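Local coordinates for uncharacterized protein (Ruminococcus gnavus, PDB 4QAN) that is of unknown function but has a cystatin-like fold, as a divergent member of the NTF2-like superfamily, and can bind a magnesium ion, at residues A46-A51 and T206-F211; E127-L132 and V141-I146; E134-Q139 and V162-N167. One frame throughout, in Å; residues are numbered along the deposited sequence.

Contact 1 (A46-A51 and T206-F211)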
ATOM      1  N   ALA A  46     -15.865  -2.035   3.852  1.00 38.46           N
ATOM      2  CA  ALA A  46     -15.105  -3.033   3.084  1.00 40.25           C
ATOM      3  C   ALA A  46     -13.675  -3.194   3.567  1.00 41.48           C
ATOM      4  O   ALA A  46     -13.215  -4.315   3.766  1.00 43.51           O
ATOM      5  CB  ALA A  46     -15.088  -2.664   1.597  1.00 38.20           C
ATOM      6  N   LEU A  47     -12.976  -2.072   3.727  1.00 39.23           N
ATOM      7  CA  LEU A  47     -11.594  -2.075   4.195  1.00 37.36           C
ATOM      8  C   LEU A  47     -11.401  -2.817   5.511  1.00 36.98           C
ATOM      9  O   LEU A  47     -10.455  -3.586   5.664  1.00 34.16           O
ATOM     10  CB  LEU A  47     -11.083  -0.643   4.340  1.00 37.73           C
ATOM     11  CG  LEU A  47     -10.780   0.021   2.983  1.00 37.11           C
ATOM     12  CD1 LEU A  47     -10.454   1.491   3.149  1.00 35.20           C
ATOM     13  CD2 LEU A  47      -9.646  -0.697   2.289  1.00 38.72           C
ATOM     14  N   ARG A  48     -12.305  -2.574   6.450  1.00 36.89           N
ATOM     15  CA  ARG A  48     -12.247  -3.197   7.766  1.00 40.82           C
ATOM     16  C   ARG A  48     -12.352  -4.728   7.710  1.00 42.56           C
ATOM     17  O   ARG A  48     -11.861  -5.416   8.610  1.00 46.43           O
ATOM     18  CB  ARG A  48     -13.356  -2.628   8.648  1.00 41.26           C
ATOM     19  CG  ARG A  48     -13.198  -1.133   8.906  1.00 43.25           C
ATOM     20  CD  ARG A  48     -14.540  -0.457   9.125  1.00 49.47           C
ATOM     21  NE  ARG A  48     -14.386   0.952   9.502  1.00 50.07           N
ATOM     22  CZ  ARG A  48     -14.425   1.425  10.747  1.00 49.13           C
ATOM     23  NH1 ARG A  48     -14.602   0.621  11.796  1.00 51.16           N
ATOM     24  NH2 ARG A  48     -14.286   2.729  10.943  1.00 51.76           N
ATOM     25  N   GLY A  49     -12.988  -5.248   6.658  1.00 39.44           N
ATOM     26  CA  GLY A  49     -13.099  -6.678   6.443  1.00 38.59           C
ATOM     27  C   GLY A  49     -11.927  -7.337   5.745  1.00 36.90           C
ATOM     28  O   GLY A  49     -11.907  -8.564   5.607  1.00 36.28           O
ATOM     29  N   CYS A  50     -10.971  -6.533   5.275  1.00 35.87           N
ATOM     30  CA  CYS A  50      -9.770  -7.039   4.629  1.00 36.77           C
ATOM     31  C   CYS A  50      -8.669  -7.303   5.651  1.00 39.00           C
ATOM     32  O   CYS A  50      -8.642  -6.696   6.716  1.00 39.34           O
ATOM     33  CB  CYS A  50      -9.263  -6.031   3.583  1.00 36.60           C
ATOM     34  SG  CYS A  50     -10.463  -5.606   2.287  1.00 39.68           S
ATOM     35  N   ALA A  51      -7.733  -8.181   5.304  1.00 41.81           N
ATOM     36  CA  ALA A  51      -6.645  -8.551   6.213  1.00 42.92           C
ATOM     37  C   ALA A  51      -5.434  -7.616   6.050  1.00 43.52           C
ATOM     38  O   ALA A  51      -4.333  -8.069   5.747  1.00 39.54           O
ATOM     39  CB  ALA A  51      -6.237 -10.000   5.970  1.00 43.76           C
ATOM     40  N   THR A 206     -16.667  -3.707  11.604  1.00 44.65           N
ATOM     41  CA  THR A 206     -15.671  -4.318  12.452  1.00 45.21           C
ATOM     42  C   THR A 206     -14.507  -3.312  12.532  1.00 46.15           C
ATOM     43  O   THR A 206     -14.622  -2.182  12.058  1.00 48.83           O
ATOM     44  CB  THR A 206     -15.238  -5.696  11.900  1.00 44.86           C
ATOM     45  OG1 THR A 206     -14.642  -6.481  12.943  1.00 43.43           O
ATOM     46  CG2 THR A 206     -14.244  -5.542  10.703  1.00 40.67           C
ATOM     47  N   GLY A 207     -13.397  -3.712  13.130  1.00 45.01           N
ATOM     48  CA  GLY A 207     -12.397  -2.754  13.558  1.00 43.71           C
ATOM     49  C   GLY A 207     -11.751  -1.947  12.456  1.00 43.85           C
ATOM     50  O   GLY A 207     -11.578  -2.435  11.342  1.00 46.18           O
ATOM     51  N   ALA A 208     -11.381  -0.707  12.784  1.00 41.96           N
ATOM     52  CA  ALA A 208     -10.678   0.162  11.862  1.00 38.98           C
ATOM     53  C   ALA A 208      -9.270  -0.381  11.648  1.00 36.33           C
ATOM     54  O   ALA A 208      -8.624  -0.799  12.592  1.00 38.54           O
ATOM     55  CB  ALA A 208     -10.626   1.579  12.404  1.00 38.07           C
ATOM     56  N   ASN A 209      -8.796  -0.361  10.408  1.00 35.25           N
ATOM     57  CA  ASN A 209      -7.512  -0.968  10.081  1.00 32.98           C
ATOM     58  C   ASN A 209      -6.794  -0.300   8.936  1.00 32.78           C
ATOM     59  O   ASN A 209      -6.030  -0.953   8.228  1.00 32.42           O
ATOM     60  CB  ASN A 209      -7.753  -2.428   9.711  1.00 33.06           C
ATOM     61  CG  ASN A 209      -8.658  -2.567   8.506  1.00 31.91           C
ATOM     62  OD1 ASN A 209      -9.390  -1.636   8.157  1.00 30.55           O
ATOM     63  ND2 ASN A 209      -8.600  -3.716   7.855  1.00 33.55           N
ATOM     64  N   TYR A 210      -7.069   0.984   8.726  1.00 35.26           N
ATOM     65  CA  TYR A 210      -6.381   1.785   7.715  1.00 30.65           C
ATOM     66  C   TYR A 210      -6.204   3.205   8.240  1.00 29.71           C
ATOM     67  O   TYR A 210      -6.828   3.579   9.222  1.00 32.60           O
ATOM     68  CB  TYR A 210      -7.182   1.780   6.408  1.00 32.68           C
ATOM     69  CG  TYR A 210      -8.545   2.455   6.463  1.00 31.82           C
ATOM     70  CD1 TYR A 210      -9.664   1.782   6.925  1.00 34.25           C
ATOM     71  CD2 TYR A 210      -8.706   3.764   6.043  1.00 30.93           C
ATOM     72  CE1 TYR A 210     -10.912   2.400   6.971  1.00 33.92           C
ATOM     73  CE2 TYR A 210      -9.936   4.393   6.092  1.00 32.03           C
ATOM     74  CZ  TYR A 210     -11.033   3.704   6.564  1.00 34.10           C
ATOM     75  OH  TYR A 210     -12.241   4.327   6.594  1.00 31.41           O
ATOM     76  N   PHE A 211      -5.370   4.004   7.581  1.00 30.07           N
ATOM     77  CA  PHE A 211      -5.177   5.382   7.982  1.00 29.68           C
ATOM     78  C   PHE A 211      -5.121   6.294   6.761  1.00 30.69           C
ATOM     79  O   PHE A 211      -4.764   5.853   5.659  1.00 30.03           O
ATOM     80  CB  PHE A 211      -3.883   5.513   8.798  1.00 29.95           C
ATOM     81  CG  PHE A 211      -2.643   5.342   7.982  1.00 29.42           C
ATOM     82  CD1 PHE A 211      -2.092   4.090   7.790  1.00 29.84           C
ATOM     83  CD2 PHE A 211      -2.038   6.433   7.383  1.00 32.38           C
ATOM     84  CE1 PHE A 211      -0.953   3.930   7.019  1.00 31.51           C
ATOM     85  CE2 PHE A 211      -0.899   6.281   6.625  1.00 32.98           C
ATOM     86  CZ  PHE A 211      -0.359   5.021   6.432  1.00 30.50           C
TER

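Contact 2 (E127-L132 and V141-I146)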
ATOM      1  N   GLU A 127      -4.309 -28.690  -1.594  1.00 90.26           N
ATOM      2  CA  GLU A 127      -2.943 -28.393  -2.042  1.00 89.62           C
ATOM      3  C   GLU A 127      -2.762 -26.895  -2.248  1.00 85.98           C
ATOM      4  O   GLU A 127      -1.775 -26.305  -1.797  1.00 82.48           O
ATOM      5  CB  GLU A 127      -2.631 -29.131  -3.348  1.00 90.70           C
ATOM      6  N   ARG A 128      -3.725 -26.287  -2.934  1.00 81.45           N
ATOM      7  CA  ARG A 128      -3.696 -24.859  -3.193  1.00 76.69           C
ATOM      8  C   ARG A 128      -3.790 -24.063  -1.886  1.00 73.00           C
ATOM      9  O   ARG A 128      -3.062 -23.097  -1.704  1.00 69.70           O
ATOM     10  CB  ARG A 128      -4.821 -24.470  -4.164  1.00 75.47           C
ATOM     11  CG  ARG A 128      -4.802 -23.024  -4.645  1.00 75.15           C
ATOM     12  CD  ARG A 128      -3.425 -22.569  -5.102  1.00 75.94           C
ATOM     13  NE  ARG A 128      -3.438 -21.216  -5.662  1.00 73.92           N
ATOM     14  CZ  ARG A 128      -2.407 -20.366  -5.625  1.00 75.31           C
ATOM     15  NH1 ARG A 128      -1.260 -20.709  -5.042  1.00 76.13           N
ATOM     16  NH2 ARG A 128      -2.524 -19.154  -6.167  1.00 72.31           N
ATOM     17  N   GLU A 129      -4.650 -24.498  -0.965  1.00 72.71           N
ATOM     18  CA  GLU A 129      -4.877 -23.760   0.281  1.00 70.92           C
ATOM     19  C   GLU A 129      -3.661 -23.778   1.214  1.00 70.80           C
ATOM     20  O   GLU A 129      -3.095 -22.722   1.496  1.00 70.71           O
ATOM     21  CB  GLU A 129      -6.153 -24.247   0.989  1.00 75.10           C
ATOM     22  CG  GLU A 129      -7.429 -23.779   0.284  1.00 75.28           C
ATOM     23  CD  GLU A 129      -8.720 -24.316   0.890  1.00 76.84           C
ATOM     24  OE1 GLU A 129      -8.672 -25.039   1.915  1.00 78.53           O
ATOM     25  OE2 GLU A 129      -9.794 -24.001   0.326  1.00 71.88           O
ATOM     26  N   GLU A 130      -3.238 -24.960   1.665  1.00 72.73           N
ATOM     27  CA  GLU A 130      -2.063 -25.084   2.554  1.00 72.49           C
ATOM     28  C   GLU A 130      -0.900 -24.212   2.068  1.00 70.45           C
ATOM     29  O   GLU A 130      -0.204 -23.572   2.863  1.00 68.51           O
ATOM     30  CB  GLU A 130      -1.609 -26.549   2.646  1.00 74.59           C
ATOM     31  N   GLN A 131      -0.724 -24.193   0.748  1.00 69.53           N
ATOM     32  CA  GLN A 131       0.309 -23.426   0.064  1.00 71.43           C
ATOM     33  C   GLN A 131       0.154 -21.913   0.279  1.00 67.28           C
ATOM     34  O   GLN A 131       1.107 -21.231   0.648  1.00 66.74           O
ATOM     35  CB  GLN A 131       0.230 -23.768  -1.422  1.00 75.51           C
ATOM     36  CG  GLN A 131       1.294 -23.166  -2.310  1.00 82.67           C
ATOM     37  CD  GLN A 131       1.114 -23.614  -3.749  1.00 92.62           C
ATOM     38  OE1 GLN A 131       0.133 -23.253  -4.405  1.00 94.35           O
ATOM     39  NE2 GLN A 131       2.052 -24.416  -4.245  1.00 94.24           N
ATOM     40  N   LEU A 132      -1.050 -21.402   0.038  1.00 61.17           N
ATOM     41  CA  LEU A 132      -1.364 -20.001   0.285  1.00 57.45           C
ATOM     42  C   LEU A 132      -1.279 -19.665   1.771  1.00 58.53           C
ATOM     43  O   LEU A 132      -0.810 -18.590   2.132  1.00 54.79           O
ATOM     44  CB  LEU A 132      -2.761 -19.675  -0.213  1.00 56.04           C
ATOM     45  CG  LEU A 132      -2.965 -19.774  -1.716  1.00 57.47           C
ATOM     46  CD1 LEU A 132      -4.438 -19.926  -2.047  1.00 57.65           C
ATOM     47  CD2 LEU A 132      -2.389 -18.552  -2.405  1.00 57.56           C
ATOM     48  N   VAL A 141      -6.280 -20.915   5.261  1.00 55.37           N
ATOM     49  CA  VAL A 141      -6.760 -20.206   4.079  1.00 53.46           C
ATOM     50  C   VAL A 141      -7.947 -20.976   3.534  1.00 55.59           C
ATOM     51  O   VAL A 141      -7.913 -22.202   3.443  1.00 60.40           O
ATOM     52  CB  VAL A 141      -5.672 -20.079   2.986  1.00 52.34           C
ATOM     53  CG1 VAL A 141      -6.273 -19.697   1.640  1.00 51.18           C
ATOM     54  CG2 VAL A 141      -4.640 -19.048   3.394  1.00 50.80           C
ATOM     55  N   SER A 142      -9.006 -20.263   3.178  1.00 57.15           N
ATOM     56  CA  SER A 142     -10.185 -20.895   2.585  1.00 60.17           C
ATOM     57  C   SER A 142     -10.574 -20.159   1.307  1.00 59.58           C
ATOM     58  O   SER A 142     -10.923 -18.981   1.352  1.00 57.63           O
ATOM     59  CB  SER A 142     -11.342 -20.892   3.573  1.00 60.27           C
ATOM     60  OG  SER A 142     -12.529 -21.281   2.922  1.00 64.93           O
ATOM     61  N   GLU A 143     -10.480 -20.854   0.174  1.00 62.95           N
ATOM     62  CA  GLU A 143     -10.850 -20.294  -1.123  1.00 63.94           C
ATOM     63  C   GLU A 143     -12.320 -20.570  -1.377  1.00 63.70           C
ATOM     64  O   GLU A 143     -12.725 -21.725  -1.465  1.00 70.67           O
ATOM     65  CB  GLU A 143     -10.006 -20.902  -2.242  1.00 66.42           C
ATOM     66  CG  GLU A 143      -8.666 -20.218  -2.451  1.00 65.26           C
ATOM     67  CD  GLU A 143      -7.895 -20.816  -3.616  1.00 68.53           C
ATOM     68  OE1 GLU A 143      -7.643 -22.041  -3.575  1.00 73.68           O
ATOM     69  OE2 GLU A 143      -7.545 -20.072  -4.566  1.00 66.30           O
ATOM     70  N   LEU A 144     -13.114 -19.507  -1.481  1.00 62.23           N
ATOM     71  CA  LEU A 144     -14.557 -19.636  -1.628  1.00 64.05           C
ATOM     72  C   LEU A 144     -15.024 -19.178  -2.988  1.00 61.74           C
ATOM     73  O   LEU A 144     -14.526 -18.193  -3.529  1.00 58.23           O
ATOM     74  CB  LEU A 144     -15.299 -18.844  -0.546  1.00 66.19           C
ATOM     75  CG  LEU A 144     -15.075 -19.354   0.885  1.00 70.38           C
ATOM     76  CD1 LEU A 144     -13.999 -18.536   1.581  1.00 67.89           C
ATOM     77  CD2 LEU A 144     -16.360 -19.328   1.696  1.00 72.63           C
ATOM     78  N   GLU A 145     -15.968 -19.934  -3.537  1.00 63.31           N
ATOM     79  CA  GLU A 145     -16.704 -19.547  -4.723  1.00 64.77           C
ATOM     80  C   GLU A 145     -18.025 -18.965  -4.254  1.00 63.65           C
ATOM     81  O   GLU A 145     -18.726 -19.582  -3.447  1.00 63.68           O
ATOM     82  CB  GLU A 145     -16.983 -20.764  -5.600  1.00 74.03           C
ATOM     83  CG  GLU A 145     -15.751 -21.538  -6.043  1.00 78.62           C
ATOM     84  CD  GLU A 145     -16.110 -22.733  -6.908  1.00 89.15           C
ATOM     85  OE1 GLU A 145     -17.284 -23.165  -6.880  1.00 94.31           O
ATOM     86  OE2 GLU A 145     -15.220 -23.242  -7.621  1.00 99.72           O
ATOM     87  N   ILE A 146     -18.374 -17.790  -4.766  1.00 59.07           N
ATOM     88  CA  ILE A 146     -19.568 -17.087  -4.310  1.00 59.93           C
ATOM     89  C   ILE A 146     -20.496 -16.843  -5.492  1.00 61.21           C
ATOM     90  O   ILE A 146     -20.095 -16.251  -6.486  1.00 62.31           O
ATOM     91  CB  ILE A 146     -19.186 -15.755  -3.639  1.00 56.98           C
ATOM     92  CG1 ILE A 146     -18.181 -16.002  -2.510  1.00 57.06           C
ATOM     93  CG2 ILE A 146     -20.409 -15.026  -3.099  1.00 55.30           C
ATOM     94  CD1 ILE A 146     -17.381 -14.777  -2.148  1.00 56.03           C
TER

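Contact 3 (E134-Q139 and V162-N167)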
ATOM      1  N   GLU A 134       0.666 -20.959   3.862  1.00 61.60           N
ATOM      2  CA  GLU A 134       2.093 -20.903   4.146  1.00 62.55           C
ATOM      3  C   GLU A 134       2.693 -19.570   3.668  1.00 56.96           C
ATOM      4  O   GLU A 134       3.502 -18.967   4.369  1.00 56.10           O
ATOM      5  CB  GLU A 134       2.787 -22.091   3.475  1.00 66.51           C
ATOM      6  CG  GLU A 134       4.098 -22.503   4.109  1.00 73.90           C
ATOM      7  CD  GLU A 134       4.795 -23.603   3.323  1.00 84.90           C
ATOM      8  OE1 GLU A 134       4.119 -24.314   2.544  1.00 83.11           O
ATOM      9  OE2 GLU A 134       6.026 -23.753   3.483  1.00 91.38           O
ATOM     10  N   CYS A 135       2.294 -19.124   2.475  1.00 55.34           N
ATOM     11  CA  CYS A 135       2.620 -17.776   1.982  1.00 55.45           C
ATOM     12  C   CYS A 135       2.234 -16.684   2.993  1.00 50.72           C
ATOM     13  O   CYS A 135       3.003 -15.763   3.277  1.00 44.14           O
ATOM     14  CB  CYS A 135       1.891 -17.485   0.653  1.00 57.27           C
ATOM     15  SG  CYS A 135       2.536 -18.306  -0.828  1.00 66.13           S
ATOM     16  N   LEU A 136       1.028 -16.803   3.534  1.00 49.83           N
ATOM     17  CA  LEU A 136       0.475 -15.777   4.402  1.00 46.16           C
ATOM     18  C   LEU A 136       0.841 -15.970   5.873  1.00 46.76           C
ATOM     19  O   LEU A 136       0.527 -15.110   6.704  1.00 44.77           O
ATOM     20  CB  LEU A 136      -1.041 -15.741   4.230  1.00 46.86           C
ATOM     21  CG  LEU A 136      -1.551 -15.412   2.820  1.00 46.03           C
ATOM     22  CD1 LEU A 136      -3.061 -15.557   2.748  1.00 46.59           C
ATOM     23  CD2 LEU A 136      -1.156 -14.011   2.415  1.00 45.10           C
ATOM     24  N   ALA A 137       1.524 -17.077   6.182  1.00 48.02           N
ATOM     25  CA  ALA A 137       1.773 -17.511   7.564  1.00 49.42           C
ATOM     26  C   ALA A 137       0.461 -17.554   8.362  1.00 52.01           C
ATOM     27  O   ALA A 137       0.392 -17.117   9.515  1.00 50.88           O
ATOM     28  CB  ALA A 137       2.792 -16.614   8.243  1.00 46.24           C
ATOM     29  N   ALA A 138      -0.572 -18.098   7.725  1.00 54.75           N
ATOM     30  CA  ALA A 138      -1.927 -18.072   8.261  1.00 57.17           C
ATOM     31  C   ALA A 138      -2.293 -19.401   8.897  1.00 61.05           C
ATOM     32  O   ALA A 138      -1.765 -20.446   8.526  1.00 63.86           O
ATOM     33  CB  ALA A 138      -2.909 -17.744   7.153  1.00 55.38           C
ATOM     34  N   GLN A 139      -3.212 -19.353   9.852  1.00 62.86           N
ATOM     35  CA  GLN A 139      -3.733 -20.572  10.464  1.00 66.19           C
ATOM     36  C   GLN A 139      -4.509 -21.403   9.444  1.00 63.38           C
ATOM     37  O   GLN A 139      -4.252 -22.587   9.299  1.00 62.84           O
ATOM     38  CB  GLN A 139      -4.636 -20.233  11.643  1.00 69.51           C
ATOM     39  CG  GLN A 139      -3.915 -19.559  12.793  1.00 72.01           C
ATOM     40  CD  GLN A 139      -4.796 -19.465  14.020  1.00 79.04           C
ATOM     41  OE1 GLN A 139      -5.904 -18.926  13.959  1.00 78.58           O
ATOM     42  NE2 GLN A 139      -4.318 -19.999  15.139  1.00 85.47           N
ATOM     43  N   VAL A 162      -8.866 -15.615   4.928  1.00 51.36           N
ATOM     44  CA  VAL A 162      -7.716 -16.035   5.724  1.00 52.83           C
ATOM     45  C   VAL A 162      -8.039 -15.977   7.213  1.00 53.62           C
ATOM     46  O   VAL A 162      -8.815 -15.131   7.644  1.00 55.42           O
ATOM     47  CB  VAL A 162      -6.451 -15.218   5.355  1.00 51.58           C
ATOM     48  CG1 VAL A 162      -6.579 -13.753   5.752  1.00 51.52           C
ATOM     49  CG2 VAL A 162      -5.212 -15.844   5.972  1.00 53.85           C
ATOM     50  N   GLN A 163      -7.485 -16.919   7.979  1.00 54.28           N
ATOM     51  CA  GLN A 163      -7.635 -16.923   9.429  1.00 57.26           C
ATOM     52  C   GLN A 163      -6.298 -16.678  10.131  1.00 59.22           C
ATOM     53  O   GLN A 163      -5.277 -17.318   9.812  1.00 59.34           O
ATOM     54  CB  GLN A 163      -8.223 -18.250   9.921  1.00 59.30           C
ATOM     55  CG  GLN A 163      -8.753 -18.176  11.348  1.00 60.81           C
ATOM     56  CD  GLN A 163      -9.033 -19.547  11.948  1.00 64.33           C
ATOM     57  OE1 GLN A 163      -8.194 -20.446  11.889  1.00 63.84           O
ATOM     58  NE2 GLN A 163     -10.215 -19.710  12.536  1.00 68.17           N
ATOM     59  N   TYR A 164      -6.318 -15.735  11.074  1.00 57.51           N
ATOM     60  CA  TYR A 164      -5.214 -15.523  11.999  1.00 58.43           C
ATOM     61  C   TYR A 164      -5.789 -15.472  13.401  1.00 59.39           C
ATOM     62  O   TYR A 164      -6.764 -14.767  13.643  1.00 59.99           O
ATOM     63  CB  TYR A 164      -4.503 -14.205  11.735  1.00 53.58           C
ATOM     64  CG  TYR A 164      -3.836 -14.062  10.391  1.00 50.34           C
ATOM     65  CD1 TYR A 164      -2.507 -14.435  10.200  1.00 49.40           C
ATOM     66  CD2 TYR A 164      -4.522 -13.510   9.321  1.00 47.69           C
ATOM     67  CE1 TYR A 164      -1.887 -14.269   8.966  1.00 48.64           C
ATOM     68  CE2 TYR A 164      -3.917 -13.349   8.089  1.00 47.03           C
ATOM     69  CZ  TYR A 164      -2.600 -13.722   7.913  1.00 47.13           C
ATOM     70  OH  TYR A 164      -2.019 -13.541   6.670  1.00 45.23           O
ATOM     71  N   GLU A 165      -5.170 -16.213  14.316  1.00 62.84           N
ATOM     72  CA  GLU A 165      -5.585 -16.264  15.719  1.00 65.08           C
ATOM     73  C   GLU A 165      -7.095 -16.433  15.872  1.00 64.25           C
ATOM     74  O   GLU A 165      -7.737 -15.758  16.682  1.00 66.19           O
ATOM     75  CB  GLU A 165      -5.091 -15.022  16.465  1.00 67.50           C
ATOM     76  CG  GLU A 165      -3.607 -14.756  16.258  1.00 70.62           C
ATOM     77  CD  GLU A 165      -2.923 -14.174  17.481  1.00 75.71           C
ATOM     78  OE1 GLU A 165      -2.674 -14.934  18.446  1.00 75.13           O
ATOM     79  OE2 GLU A 165      -2.610 -12.960  17.465  1.00 81.74           O
ATOM     80  N   LYS A 166      -7.647 -17.351  15.087  1.00 64.49           N
ATOM     81  CA  LYS A 166      -9.052 -17.754  15.192  1.00 65.58           C
ATOM     82  C   LYS A 166     -10.033 -16.690  14.681  1.00 63.75           C
ATOM     83  O   LYS A 166     -11.221 -16.763  14.968  1.00 64.30           O
ATOM     84  CB  LYS A 166      -9.391 -18.158  16.637  1.00 69.48           C
ATOM     85  CG  LYS A 166      -8.227 -18.780  17.411  1.00 70.98           C
ATOM     86  CD  LYS A 166      -8.681 -19.678  18.550  1.00 73.62           C
ATOM     87  CE  LYS A 166      -8.517 -21.144  18.179  1.00 76.19           C
ATOM     88  NZ  LYS A 166      -9.000 -22.047  19.257  1.00 81.50           N
ATOM     89  N   ASN A 167      -9.540 -15.713  13.918  1.00 61.40           N
ATOM     90  CA  ASN A 167     -10.393 -14.648  13.376  1.00 60.33           C
ATOM     91  C   ASN A 167     -10.226 -14.531  11.878  1.00 57.01           C
ATOM     92  O   ASN A 167      -9.103 -14.429  11.390  1.00 50.92           O
ATOM     93  CB  ASN A 167     -10.030 -13.307  13.997  1.00 60.11           C
ATOM     94  CG  ASN A 167     -10.351 -13.241  15.468  1.00 65.75           C
ATOM     95  OD1 ASN A 167     -11.301 -13.868  15.944  1.00 70.12           O
ATOM     96  ND2 ASN A 167      -9.561 -12.472  16.202  1.00 66.19           N
TER

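Contact 1 (A46-A51 and T206-F211)
Where L47 meets Y210, the end of helix 43-48 settles onto the 206-211 loop through a nearly ideal CH-pi contact. Methyl CD1 of L47 stands 3.8 Å from the centroid of the Y210 ring, only 7° off its normal, while CB of L47 lies beside the rim atom CD1 of the same ring. The two side chains cross at about a right angle, and the phenol oxygen reaches past the leucine to a hydrogen bond with T252. Next to this apolar spot N209 offers its amide to the last turn of the helix. With CG lodged between the backbone N and the carbonyl carbon (chi1 61°), the side chain turns toward the helix and ND2 donates to L47 O at 2.9 Å. L47 O lies in the amide plane, yet the amide nitrogen stands above the carbonyl plane of L47; C50 N approaches the same oxygen from the opposite face, so two donors grip one carbonyl. R48 packs as closely along its aliphatic part, CG of R48 coming within 3.2 Å of G207 O, and its extended chain carries NH1 to T206 O at 2.8 Å; T206 O lies in the guanidinium plane, and NH1 meets it almost in line with the carbonyl bond. D44 takes NE in a salt bridge. Methyl CG2 of T206 presses against R48 O at 3.2 Å, its hydroxyl being bonded to I21 O. The contact is looser at A208, an exposed residue whose CB lies 4.1 Å from R48 NH2. Away from the magnesium-binding residue S360, this contact fastens a long connecting loop to a helix end by giving buried carbonyls side-chain donors, and the arginine, already paired with an aspartate, adds a directed bond to an uncharged acceptor.

Contact 2 (E127-L132 and V141-I146)
The guanidinium of R128 has methyl CD2 of L132, one helical turn on, over one face, 3.5 Å above its plane and offset toward the rim, while the carboxylate of E143 approaches obliquely from the strand, the two planes 79° apart. No N-H points at E143 OE2, which lies 4.4 Å from R128 NE; the attraction is one of charge alone. The directed partners of the guanidinium are Q131 OE1 at its NH1 and, through NH2, salt bridges to E67 and E180. What touches E143 is the aliphatic part of the arginine: with CG anti to the backbone N (chi1 -173°), CG of R128 comes to 3.2 Å from E143 OE1, and the bend at chi2 then carries the guanidinium over L132. The carboxylate of E129 provides the polar link between helix and strand. Extended beyond CG, this side chain reaches along the strand backbone until OE2 accepts from E143 N at 3.2 Å, a nearly straight bond that meets the oxygen from above the carboxylate plane. Beside these polar groups V141 packs on L132, its CG1 4.0 Å from L132 CB and its CG2 against the L132 backbone, while CD1 of L132 rests on the carboxyl carbon of E143. Helix 126-135 thus packs beside the strand that follows it, their segment axes 7.5 Å apart and running at 133°, within the helix-and-curved-antiparallel-sheet architecture of a cystatin-like domain.

Contact 3 (E134-Q139 and V162-N167)
Y164 reaches L136 by a side chain whose CG lies anti to the carbonyl carbon (chi1 -63°), which brings the phenol alongside the loop that leaves helix 126-135. Its OH donates to L136 O at 3.0 Å, with that oxygen at the ring edge, and CB of A138 lies over one ring face toward the rim. The same A138 CB touches V162 CG2; this branch of V162, anti to its own backbone N, also touches L136 CD1. A137, with positive phi, closes the helix in a Schellman motif and turns the chain toward the strand. There Q139 N bonds to Q163 O at 2.9 Å. The Q139 side chain, extended beyond CG, then passes over the strand end, where OE1 accepts from K166 N inside the type I' turn of Y164 to N167; at 2.6 Å between Q139 OE1 and K166 N this bond is shorter than usual, and its exact length is doubtful. E165 N is also close to that oxygen but poorly angled for a bond. Helix end and hairpin turn are therefore joined by one backbone-to-backbone bond and by two side-chain groups that each satisfy a backbone group: the Y164 hydroxyl serves the L136 carbonyl, and Q139 OE1 serves a turn amide on the more exposed side.

Contacts 2 and 3 belong to one unit: both use helix 126-135, and their strands, 140-150 and 153-164, are antiparallel neighbours in the same sheet. Their centres lie 11 Å apart and they share an apolar seam, V141 CG2 touching L136 CD1 at 3.9 Å. Contact 1 closes a much longer loop of chain, within which both others are nested. It meets contact 3 where A51 CB packs on V162 CG1 at 3.8 Å, their centres being 16 Å apart, whereas contact 2 stays about 10 Å from contact 1 at the nearest atoms. All three lie away from S360, which binds magnesium in this protein although none is bound to this chain here.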